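Local atomic coordinates of vesicular integral-membrane protein VIP36 (Canis lupus familiaris, PDB entry 2DUR), a protein that acts as a calcium-dependent lectin of the early secretory pathway, binding high-mannose glycans and taking part in the transport and sorting of the glycoproteins that carry them. Residues 5-10 / 225-230; 62-67 / 167-172; 122-127 / 145-150. One frame throughout, in Å; residues are numbered along the deposited sequence.

How the interactions relate
Interactions 1 and 2 both reach one antiparallel sheet of the lectin domain and touch each other: strand 217-227 lies beside strand 64-73, and Phe226 N comes 2.8 Å from Glu65 O. Interaction 2 is the buried one, a regular strand pair with aromatic and aliphatic packing on one face and mostly polar groups on the other. Interaction 1, partly buried, is an irregular N-terminal segment held to a strand by two backbone bonds, with waters joining its polar groups. Interaction 3 lies across the chain's centre from interaction 1, about 32 Å between centres. There two loops are joined by side-chain charge, water and a calcium ligand instead of sheet pairing.

Interaction 1: 5-10 / 225-230; sequences HLKREH and LFQLMV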
loop_
_atom_site.group_PDB
_atom_site.type_symbol
_atom_site.label_atom_id
_atom_site.label_comp_id
_atom_site.label_asym_id
_atom_site.label_seq_id
_atom_site.Cartn_x
_atom_site.Cartn_y
_atom_site.Cartn_z
ATOM N N HIS A 5 9.283 -12.605 -14.341
ATOM C CA HIS A 5 7.980 -12.796 -13.730
ATOM C C HIS A 5 7.293 -11.464 -13.422
ATOM O O HIS A 5 6.240 -11.442 -12.769
ATOM C CB HIS A 5 8.092 -13.659 -12.465
ATOM C CG HIS A 5 8.749 -14.987 -12.700
ATOM N ND1 HIS A 5 8.247 -15.915 -13.587
ATOM C CD2 HIS A 5 9.870 -15.536 -12.173
ATOM C CE1 HIS A 5 9.031 -16.981 -13.593
ATOM N NE2 HIS A 5 10.018 -16.778 -12.740
ATOM N N LEU A 6 7.877 -10.368 -13.916
ATOM C CA LEU A 6 7.194 -9.061 -13.884
ATOM C C LEU A 6 5.851 -9.116 -14.588
ATOM O O LEU A 6 5.745 -9.579 -15.734
ATOM C CB LEU A 6 8.053 -7.964 -14.529
ATOM C CG LEU A 6 7.499 -6.529 -14.453
ATOM C CD1 LEU A 6 7.621 -5.976 -13.032
ATOM C CD2 LEU A 6 8.208 -5.601 -15.447
ATOM N N LYS A 7 4.805 -8.624 -13.926
ATOM C CA LYS A 7 3.496 -8.570 -14.568
ATOM C C LYS A 7 3.216 -7.123 -14.944
ATOM O O LYS A 7 2.838 -6.324 -14.105
ATOM C CB LYS A 7 2.408 -9.150 -13.661
ATOM C CG LYS A 7 2.500 -10.674 -13.534
ATOM C CD LYS A 7 2.025 -11.321 -14.848
ATOM C CE LYS A 7 2.572 -12.714 -15.026
ATOM N NZ LYS A 7 2.126 -13.279 -16.336
ATOM N N ARG A 8 3.463 -6.772 -16.204
ATOM C CA ARG A 8 3.460 -5.348 -16.561
ATOM C C ARG A 8 2.101 -4.678 -16.372
ATOM O O ARG A 8 2.033 -3.477 -16.047
ATOM C CB ARG A 8 3.994 -5.145 -17.989
ATOM C CG ARG A 8 4.098 -3.674 -18.453
ATOM C CD ARG A 8 5.096 -2.883 -17.654
ATOM N NE ARG A 8 5.085 -1.470 -18.030
ATOM C CZ ARG A 8 4.273 -0.552 -17.504
ATOM N NH1 ARG A 8 3.379 -0.891 -16.575
ATOM N NH2 ARG A 8 4.349 0.714 -17.914
ATOM N N GLU A 9 1.034 -5.452 -16.524
ATOM C CA GLU A 9 -0.326 -4.928 -16.473
ATOM C C GLU A 9 -0.727 -4.524 -15.039
ATOM O O GLU A 9 -1.685 -3.768 -14.841
ATOM C CB GLU A 9 -1.333 -5.914 -17.066
ATOM C CG GLU A 9 -1.560 -7.193 -16.270
ATOM C CD GLU A 9 -0.572 -8.322 -16.574
ATOM O OE1 GLU A 9 0.624 -8.077 -16.876
ATOM O OE2 GLU A 9 -1.012 -9.487 -16.477
ATOM N N HIS A 10 0.011 -5.045 -14.066
ATOM C CA HIS A 10 -0.211 -4.718 -12.647
ATOM C C HIS A 10 0.886 -3.821 -12.095
ATOM O O HIS A 10 1.029 -3.649 -10.860
ATOM C CB HIS A 10 -0.350 -6.005 -11.810
ATOM C CG HIS A 10 -1.509 -6.869 -12.207
ATOM N ND1 HIS A 10 -2.785 -6.377 -12.359
ATOM C CD2 HIS A 10 -1.580 -8.198 -12.476
ATOM C CE1 HIS A 10 -3.597 -7.364 -12.698
ATOM N NE2 HIS A 10 -2.891 -8.481 -12.773
ATOM N N LEU A 225 4.989 -5.446 -9.911
ATOM C CA LEU A 225 4.340 -6.629 -9.360
ATOM C C LEU A 225 4.926 -7.861 -10.017
ATOM O O LEU A 225 4.885 -7.987 -11.254
ATOM C CB LEU A 225 2.829 -6.550 -9.592
ATOM C CG LEU A 225 1.923 -7.559 -8.881
ATOM C CD1 LEU A 225 2.008 -8.927 -9.505
ATOM C CD2 LEU A 225 2.199 -7.624 -7.387
ATOM N N PHE A 226 5.409 -8.788 -9.185
ATOM C CA PHE A 226 6.008 -10.036 -9.678
ATOM C C PHE A 226 5.154 -11.237 -9.325
ATOM O O PHE A 226 4.657 -11.331 -8.202
ATOM C CB PHE A 226 7.398 -10.202 -9.077
ATOM C CG PHE A 226 8.341 -9.100 -9.457
ATOM C CD1 PHE A 226 8.538 -8.012 -8.613
ATOM C CD2 PHE A 226 9.020 -9.143 -10.673
ATOM C CE1 PHE A 226 9.405 -6.983 -8.964
ATOM C CE2 PHE A 226 9.875 -8.113 -11.037
ATOM C CZ PHE A 226 10.076 -7.037 -10.185
ATOM N N GLN A 227 4.962 -12.134 -10.290
ATOM C CA GLN A 227 4.331 -13.404 -10.021
ATOM C C GLN A 227 5.361 -14.331 -9.373
ATOM O O GLN A 227 6.481 -14.474 -9.864
ATOM C CB GLN A 227 3.808 -14.028 -11.308
ATOM C CG GLN A 227 3.122 -15.356 -11.102
ATOM C CD GLN A 227 2.623 -15.973 -12.396
ATOM O OE1 GLN A 227 2.921 -15.487 -13.494
ATOM N NE2 GLN A 227 1.850 -17.039 -12.274
ATOM N N LEU A 228 4.986 -14.921 -8.245
ATOM C CA LEU A 228 5.786 -15.963 -7.625
ATOM C C LEU A 228 5.318 -17.313 -8.164
ATOM O O LEU A 228 4.119 -17.589 -8.235
ATOM C CB LEU A 228 5.642 -15.906 -6.097
ATOM C CG LEU A 228 5.940 -14.556 -5.432
ATOM C CD1 LEU A 228 5.734 -14.623 -3.919
ATOM C CD2 LEU A 228 7.351 -14.105 -5.755
ATOM N N MET A 229 6.278 -18.144 -8.565
ATOM C CA MET A 229 5.953 -19.460 -9.099
ATOM C C MET A 229 5.904 -20.427 -7.920
ATOM O O MET A 229 6.930 -20.951 -7.454
ATOM C CB MET A 229 6.966 -19.897 -10.167
ATOM C CG MET A 229 7.117 -18.918 -11.352
ATOM S SD MET A 229 5.582 -18.242 -12.031
ATOM C CE MET A 229 4.802 -19.716 -12.692
ATOM N N VAL A 230 4.694 -20.624 -7.425
ATOM C CA VAL A 230 4.470 -21.424 -6.236
ATOM C C VAL A 230 3.465 -22.512 -6.567
ATOM O O VAL A 230 2.394 -22.254 -7.146
ATOM C CB VAL A 230 3.959 -20.547 -5.063
ATOM C CG1 VAL A 230 3.537 -21.415 -3.872
ATOM C CG2 VAL A 230 5.032 -19.543 -4.635
HETATM O O HOH W 1 5.335 -15.154 -14.765
HETATM O O HOH W 2 0.626 -15.310 -15.599
#
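His5 and Lys7 clasp the end of strand 217-227 through two backbone hydrogen bonds. Gln227 N donates to His5 O (2.9 Å) and Lys7 N to Leu225 O (2.7 Å), so that Leu6 and Phe226 form a single beta bridge between them. The close-packed part is made mainly by carbon atoms. Leu6 CD1 rests 3.7 Å from Phe226 CE2, off-centre over the ring, a CH-pi contact that suits a branched aliphatic tip. Further along, CB of the buried Leu225 meets His10 CB at 3.9 Å, while His10 ND1 is hydrogen-bonded to Asn55 OD1.

The other side is wetter and looser. Gln227 reaches out fully extended (chi1 -179°, chi2 -179°), which carries OE1 to 3.2 Å from Lys7 CE. The amide oxygen then accepts from two waters: one also lies at the edge of the His5 ring, in its plane, near ND1, and the other accepts from Lys7 NZ at 2.6 Å. A long amide and a flexible lysine fit such a place, since both can meet water as well as protein. On this solvent side the exposed Met229 folds over one face of the His5 ring, with CG 3.9 Å from its centroid and the sulfur more oblique.

The N-terminal segment thus lies along one edge of strand 217-227 near its end, while Phe226 and Leu228 pair through their backbones with Glu65 and Asp63, leading into neighbouring strand 64-73.

Interaction 2: 62-67 / 167-172; sequences KDWEMH and LAVRYS
Strands 64-67 and 167-172 run antiparallel, their axes approaching to 4.6 Å at an angle of 170°, with Trp64-Tyr171 and Met66-Val169 as hydrogen-bonded pairs and Glu65-Arg170 and His67-Ala168 as non-hydrogen-bonded ones. Each hydrogen-bonded pair is joined by two N-H...O=C bonds, such as Tyr171 N to Trp64 O at 2.9 Å. Trp64 has its CG between backbone N and carbonyl carbon (chi1 49°), which swings the indole across to the opposite strand. There Tyr171 CB sits over the face of its six-membered ring, 3.7 Å from the centroid, and Val169 CG1 meets CZ3. This apolar face turns into the legume-lectin-like beta sandwich: Val169 packs on Ile111 of the other sheet, and Trp64 meets the rings of Phe205 and Tyr89, broad flat surfaces well suited to filling the space between sheets. The opposite face is largely polar. Glu65, extended, takes a nearly straight bond from His67 NE2 (2.6 Å, 173°) on the anti lone pair of OE1, in the imidazole plane. Glu65 OE2 lies against the aliphatic Arg170 CD at 3.4 Å but 4.1 Å from Arg170 NE, too far for a salt bridge. At the strand end the small hydroxyl of Ser172 donates from OG to Asp63 OD1 (2.7 Å), whose other oxygen, OD2, bonds His232.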
loop_
_atom_site.group_PDB
_atom_site.type_symbol
_atom_site.label_atom_id
_atom_site.label_comp_id
_atom_site.label_asym_id
_atom_site.label_seq_id
_atom_site.Cartn_x
_atom_site.Cartn_y
_atom_site.Cartn_z
ATOM N N LYS A 62 -2.364 -15.847 -7.377
ATOM C CA LYS A 62 -2.448 -16.305 -5.993
ATOM C C LYS A 62 -1.200 -15.968 -5.189
ATOM O O LYS A 62 -1.263 -15.776 -3.972
ATOM C CB LYS A 62 -2.676 -17.817 -5.946
ATOM C CG LYS A 62 -3.959 -18.286 -6.593
ATOM C CD LYS A 62 -3.972 -19.818 -6.590
ATOM C CE LYS A 62 -5.171 -20.372 -7.315
ATOM N NZ LYS A 62 -5.109 -20.117 -8.776
ATOM N N ASP A 63 -0.054 -15.905 -5.851
ATOM C CA ASP A 63 1.212 -15.680 -5.164
ATOM C C ASP A 63 1.965 -14.546 -5.838
ATOM O O ASP A 63 2.328 -14.643 -7.022
ATOM C CB ASP A 63 2.067 -16.957 -5.169
ATOM C CG ASP A 63 1.267 -18.170 -4.773
ATOM O OD1 ASP A 63 1.156 -18.431 -3.567
ATOM O OD2 ASP A 63 0.732 -18.844 -5.684
ATOM N N TRP A 64 2.186 -13.464 -5.094
ATOM C CA TRP A 64 2.744 -12.263 -5.703
ATOM C C TRP A 64 3.621 -11.466 -4.764
ATOM O O TRP A 64 3.591 -11.643 -3.531
ATOM C CB TRP A 64 1.631 -11.386 -6.283
ATOM C CG TRP A 64 0.468 -11.113 -5.353
ATOM C CD1 TRP A 64 -0.732 -11.747 -5.347
ATOM C CD2 TRP A 64 0.408 -10.126 -4.308
ATOM N NE1 TRP A 64 -1.553 -11.220 -4.381
ATOM C CE2 TRP A 64 -0.882 -10.218 -3.729
ATOM C CE3 TRP A 64 1.302 -9.164 -3.826
ATOM C CZ2 TRP A 64 -1.292 -9.389 -2.666
ATOM C CZ3 TRP A 64 0.907 -8.342 -2.752
ATOM C CH2 TRP A 64 -0.385 -8.457 -2.201
ATOM N N GLU A 65 4.430 -10.588 -5.352
ATOM C CA GLU A 65 5.243 -9.707 -4.548
ATOM C C GLU A 65 5.272 -8.371 -5.240
ATOM O O GLU A 65 5.648 -8.299 -6.419
ATOM C CB GLU A 65 6.673 -10.245 -4.381
ATOM C CG GLU A 65 7.538 -9.394 -3.464
ATOM C CD GLU A 65 8.849 -10.087 -3.077
ATOM O OE1 GLU A 65 9.923 -9.465 -3.191
ATOM O OE2 GLU A 65 8.800 -11.273 -2.666
ATOM N N MET A 66 4.835 -7.338 -4.519
ATOM C CA MET A 66 4.824 -5.958 -5.038
ATOM C C MET A 66 5.993 -5.156 -4.475
ATOM O O MET A 66 6.212 -5.110 -3.268
ATOM C CB MET A 66 3.499 -5.261 -4.645
ATOM C CG MET A 66 3.405 -3.799 -5.151
ATOM S SD MET A 66 3.124 -3.712 -6.935
ATOM C CE MET A 66 1.337 -3.808 -7.051
ATOM N N HIS A 67 6.776 -4.525 -5.355
ATOM C CA HIS A 67 7.827 -3.641 -4.908
ATOM C C HIS A 67 7.445 -2.209 -5.208
ATOM O O HIS A 67 7.110 -1.877 -6.340
ATOM C CB HIS A 67 9.140 -3.927 -5.635
ATOM C CG HIS A 67 9.698 -5.277 -5.342
ATOM N ND1 HIS A 67 10.828 -5.763 -5.966
ATOM C CD2 HIS A 67 9.275 -6.252 -4.503
ATOM C CE1 HIS A 67 11.078 -6.981 -5.516
ATOM N NE2 HIS A 67 10.155 -7.301 -4.627
ATOM N N LEU A 167 9.577 -0.321 -0.612
ATOM C CA LEU A 167 8.799 -1.288 0.201
ATOM C C LEU A 167 8.529 -2.537 -0.606
ATOM O O LEU A 167 8.303 -2.463 -1.800
ATOM C CB LEU A 167 7.456 -0.650 0.623
ATOM C CG LEU A 167 6.771 -1.312 1.820
ATOM C CD1 LEU A 167 7.473 -0.877 3.060
ATOM C CD2 LEU A 167 5.315 -0.880 1.859
ATOM N N ALA A 168 8.553 -3.702 0.045
ATOM C CA ALA A 168 8.117 -4.924 -0.603
ATOM C C ALA A 168 6.963 -5.524 0.188
ATOM O O ALA A 168 7.002 -5.545 1.418
ATOM C CB ALA A 168 9.271 -5.916 -0.704
ATOM N N VAL A 169 5.935 -5.960 -0.535
ATOM C CA VAL A 169 4.791 -6.658 0.066
ATOM C C VAL A 169 4.645 -7.968 -0.670
ATOM O O VAL A 169 4.370 -7.990 -1.863
ATOM C CB VAL A 169 3.482 -5.838 -0.065
ATOM C CG1 VAL A 169 2.332 -6.608 0.584
ATOM C CG2 VAL A 169 3.639 -4.427 0.579
ATOM N N ARG A 170 4.799 -9.063 0.059
ATOM C CA ARG A 170 4.763 -10.410 -0.517
ATOM C C ARG A 170 3.572 -11.149 0.072
ATOM O O ARG A 170 3.368 -11.121 1.279
ATOM C CB ARG A 170 6.047 -11.181 -0.184
ATOM C CG ARG A 170 6.117 -12.572 -0.840
ATOM C CD ARG A 170 7.373 -13.332 -0.351
ATOM N NE ARG A 170 7.463 -14.684 -0.923
ATOM C CZ ARG A 170 6.918 -15.799 -0.412
ATOM N NH1 ARG A 170 6.232 -15.797 0.744
ATOM N NH2 ARG A 170 7.087 -16.953 -1.063
ATOM N N TYR A 171 2.800 -11.799 -0.780
ATOM C CA TYR A 171 1.685 -12.576 -0.301
ATOM C C TYR A 171 1.659 -13.933 -1.006
ATOM O O TYR A 171 1.576 -13.998 -2.219
ATOM C CB TYR A 171 0.366 -11.799 -0.522
ATOM C CG TYR A 171 -0.822 -12.578 -0.003
ATOM C CD1 TYR A 171 -0.927 -12.890 1.366
ATOM C CD2 TYR A 171 -1.797 -13.060 -0.866
ATOM C CE1 TYR A 171 -2.011 -13.636 1.867
ATOM C CE2 TYR A 171 -2.880 -13.826 -0.391
ATOM C CZ TYR A 171 -2.978 -14.104 0.980
ATOM O OH TYR A 171 -4.030 -14.839 1.464
ATOM N N SER A 172 1.727 -15.020 -0.230
ATOM C CA SER A 172 1.737 -16.362 -0.804
ATOM C C SER A 172 1.403 -17.374 0.273
ATOM O O SER A 172 2.023 -17.353 1.362
ATOM C CB SER A 172 3.128 -16.684 -1.387
ATOM O OG SER A 172 3.167 -18.035 -1.884
#

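Interaction 3: 122-127 / 145-150; sequences TERVFP and DGRWTE. With CA (calcium ion), chain E.
Arg124 and Phe126 close around Asp145, a ligand of the calcium ion in this L-type lectin domain, where two loops flanking strand 128-135 come together beside the glycan site. Asp145 OD2 binds the metal at 2.4 Å; Asp114, Tyr116 O, Asn118 and two waters complete the shell. A short carboxylate suits the place because one oxygen can take the ion while OD1, bonded to Asp119 N, faces the neighbouring loop.

Phe126 CZ lies 3.4 Å from Asp145 OD1; this end of the ring meets the carboxylate obliquely, the two planes 57° apart, and puts an apolar neighbour beside a metal ligand. Next comes Arg124, whose chain bends at chi3 (-79°) and brings the guanidinium to the backbone of Asp145. Arg124 NH2 donates to Asp145 O (3.0 Å) from above the carbonyl plane, in a distinctly bent bond. Arg124 NH1 makes a salt bridge to Glu150 OE1, also 3.0 Å, and the guanidinium and carboxylate planes are only 18° apart. The long arginine can thus span both ends of segment 145-150, and Tyr128 adds a cation-pi contact to it and a hydroxyl to Glu150 OE2.

Farther out, Arg147 is held by Asp119 and Thr121, and Thr122 shapes its own loop as an ST turn, OG1 accepting from Arg124 N. That same Thr122 OG1 donates to a water, 2.7 Å away, which in turn donates to Asp145 OD1 at 2.9 Å.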
loop_
_atom_site.group_PDB
_atom_site.type_symbol
_atom_site.label_atom_id
_atom_site.label_comp_id
_atom_site.label_asym_id
_atom_site.label_seq_id
_atom_site.Cartn_x
_atom_site.Cartn_y
_atom_site.Cartn_z
ATOM N N THR A 122 -0.202 7.189 22.325
ATOM C CA THR A 122 0.470 6.142 21.566
ATOM C C THR A 122 1.643 5.501 22.308
ATOM O O THR A 122 2.366 6.180 23.040
ATOM C CB THR A 122 0.945 6.642 20.176
ATOM O OG1 THR A 122 1.411 5.525 19.404
ATOM C CG2 THR A 122 2.069 7.704 20.290
ATOM N N GLU A 123 1.797 4.191 22.109
ATOM C CA GLU A 123 2.965 3.441 22.563
ATOM C C GLU A 123 3.895 3.097 21.394
ATOM O O GLU A 123 4.837 2.322 21.554
ATOM C CB GLU A 123 2.540 2.149 23.289
ATOM C CG GLU A 123 1.749 2.365 24.589
ATOM C CD GLU A 123 1.446 1.058 25.332
ATOM O OE1 GLU A 123 1.132 0.041 24.666
ATOM O OE2 GLU A 123 1.511 1.046 26.585
ATOM N N ARG A 124 3.624 3.676 20.224
ATOM C CA ARG A 124 4.399 3.410 19.020
ATOM C C ARG A 124 5.339 4.580 18.666
ATOM O O ARG A 124 5.068 5.737 19.005
ATOM C CB ARG A 124 3.458 3.061 17.851
ATOM C CG ARG A 124 2.765 1.717 18.052
ATOM C CD ARG A 124 1.723 1.339 16.983
ATOM N NE ARG A 124 0.456 2.020 17.186
ATOM C CZ ARG A 124 -0.543 2.019 16.310
ATOM N NH1 ARG A 124 -0.419 1.343 15.175
ATOM N NH2 ARG A 124 -1.659 2.690 16.569
ATOM N N VAL A 125 6.435 4.263 17.982
ATOM C CA VAL A 125 7.343 5.264 17.427
ATOM C C VAL A 125 7.056 5.447 15.926
ATOM O O VAL A 125 6.930 4.473 15.200
ATOM C CB VAL A 125 8.819 4.868 17.643
ATOM C CG1 VAL A 125 9.749 5.835 16.935
ATOM C CG2 VAL A 125 9.134 4.794 19.150
ATOM N N PHE A 126 6.965 6.697 15.477
ATOM C CA PHE A 126 6.613 7.010 14.082
ATOM C C PHE A 126 7.831 7.457 13.248
ATOM O O PHE A 126 8.844 7.890 13.825
ATOM C CB PHE A 126 5.468 8.052 14.036
ATOM C CG PHE A 126 4.133 7.472 14.400
ATOM C CD1 PHE A 126 3.883 7.039 15.698
ATOM C CD2 PHE A 126 3.142 7.305 13.429
ATOM C CE1 PHE A 126 2.650 6.454 16.042
ATOM C CE2 PHE A 126 1.911 6.719 13.753
ATOM C CZ PHE A 126 1.660 6.296 15.061
ATOM N N PRO A 127 7.752 7.338 11.906
ATOM C CA PRO A 127 6.649 6.739 11.143
ATOM C C PRO A 127 6.434 5.254 11.428
ATOM O O PRO A 127 7.356 4.549 11.845
ATOM C CB PRO A 127 7.071 6.923 9.692
ATOM C CG PRO A 127 8.034 8.103 9.746
ATOM C CD PRO A 127 8.792 7.864 11.004
ATOM N N ASP A 145 -4.434 6.292 15.116
ATOM C CA ASP A 145 -3.491 5.644 14.193
ATOM C C ASP A 145 -3.838 4.161 13.975
ATOM O O ASP A 145 -2.949 3.295 13.881
ATOM C CB ASP A 145 -2.047 5.779 14.712
ATOM C CG ASP A 145 -1.692 7.218 15.057
ATOM O OD1 ASP A 145 -1.360 7.485 16.223
ATOM O OD2 ASP A 145 -1.833 8.082 14.189
ATOM N N GLY A 146 -5.137 3.875 13.926
ATOM C CA GLY A 146 -5.612 2.514 13.696
ATOM C C GLY A 146 -5.263 1.499 14.756
ATOM O O GLY A 146 -5.157 0.320 14.464
ATOM N N ARG A 147 -5.106 1.967 15.997
ATOM C CA ARG A 147 -4.685 1.119 17.090
ATOM C C ARG A 147 -5.475 -0.195 17.173
ATOM O O ARG A 147 -4.892 -1.280 17.324
ATOM C CB ARG A 147 -4.827 1.850 18.417
ATOM C CG ARG A 147 -4.167 1.051 19.539
ATOM C CD ARG A 147 -4.589 1.479 20.882
ATOM N NE ARG A 147 -3.861 2.677 21.250
ATOM C CZ ARG A 147 -3.969 3.283 22.419
ATOM N NH1 ARG A 147 -4.792 2.802 23.334
ATOM N NH2 ARG A 147 -3.275 4.387 22.650
ATOM N N TRP A 148 -6.789 -0.076 17.058
ATOM C CA TRP A 148 -7.680 -1.188 17.405
ATOM C C TRP A 148 -7.752 -2.245 16.314
ATOM O O TRP A 148 -8.241 -3.331 16.554
ATOM C CB TRP A 148 -9.107 -0.669 17.658
ATOM C CG TRP A 148 -9.192 0.692 18.245
ATOM C CD1 TRP A 148 -9.636 1.826 17.617
ATOM C CD2 TRP A 148 -8.818 1.089 19.572
ATOM N NE1 TRP A 148 -9.574 2.891 18.475
ATOM C CE2 TRP A 148 -9.065 2.472 19.674
ATOM C CE3 TRP A 148 -8.306 0.401 20.692
ATOM C CZ2 TRP A 148 -8.804 3.208 20.859
ATOM C CZ3 TRP A 148 -8.052 1.132 21.879
ATOM C CH2 TRP A 148 -8.315 2.512 21.942
ATOM N N THR A 149 -7.252 -1.913 15.128
ATOM C CA THR A 149 -7.354 -2.805 13.965
ATOM C C THR A 149 -5.986 -3.190 13.375
ATOM O O THR A 149 -5.927 -3.768 12.298
ATOM C CB THR A 149 -8.258 -2.203 12.878
ATOM O OG1 THR A 149 -7.825 -0.877 12.539
ATOM C CG2 THR A 149 -9.717 -2.150 13.363
ATOM N N GLU A 150 -4.912 -2.844 14.075
ATOM C CA GLU A 150 -3.561 -3.232 13.621
ATOM C C GLU A 150 -3.360 -4.740 13.728
ATOM O O GLU A 150 -3.519 -5.311 14.803
ATOM C CB GLU A 150 -2.496 -2.527 14.468
ATOM C CG GLU A 150 -1.065 -2.991 14.090
ATOM C CD GLU A 150 0.040 -2.436 14.982
ATOM O OE1 GLU A 150 -0.226 -1.567 15.830
ATOM O OE2 GLU A 150 1.186 -2.890 14.834
HETATM CA CA CA E . -1.591 8.914 11.985
HETATM O O HOH W 3 -0.920 5.229 18.047
HETATM O O HOH W 4 -2.037 0.832 12.758
HETATM O O HOH W 5 -1.582 10.283 9.966
HETATM O O HOH W 6 -3.748 7.922 11.413
#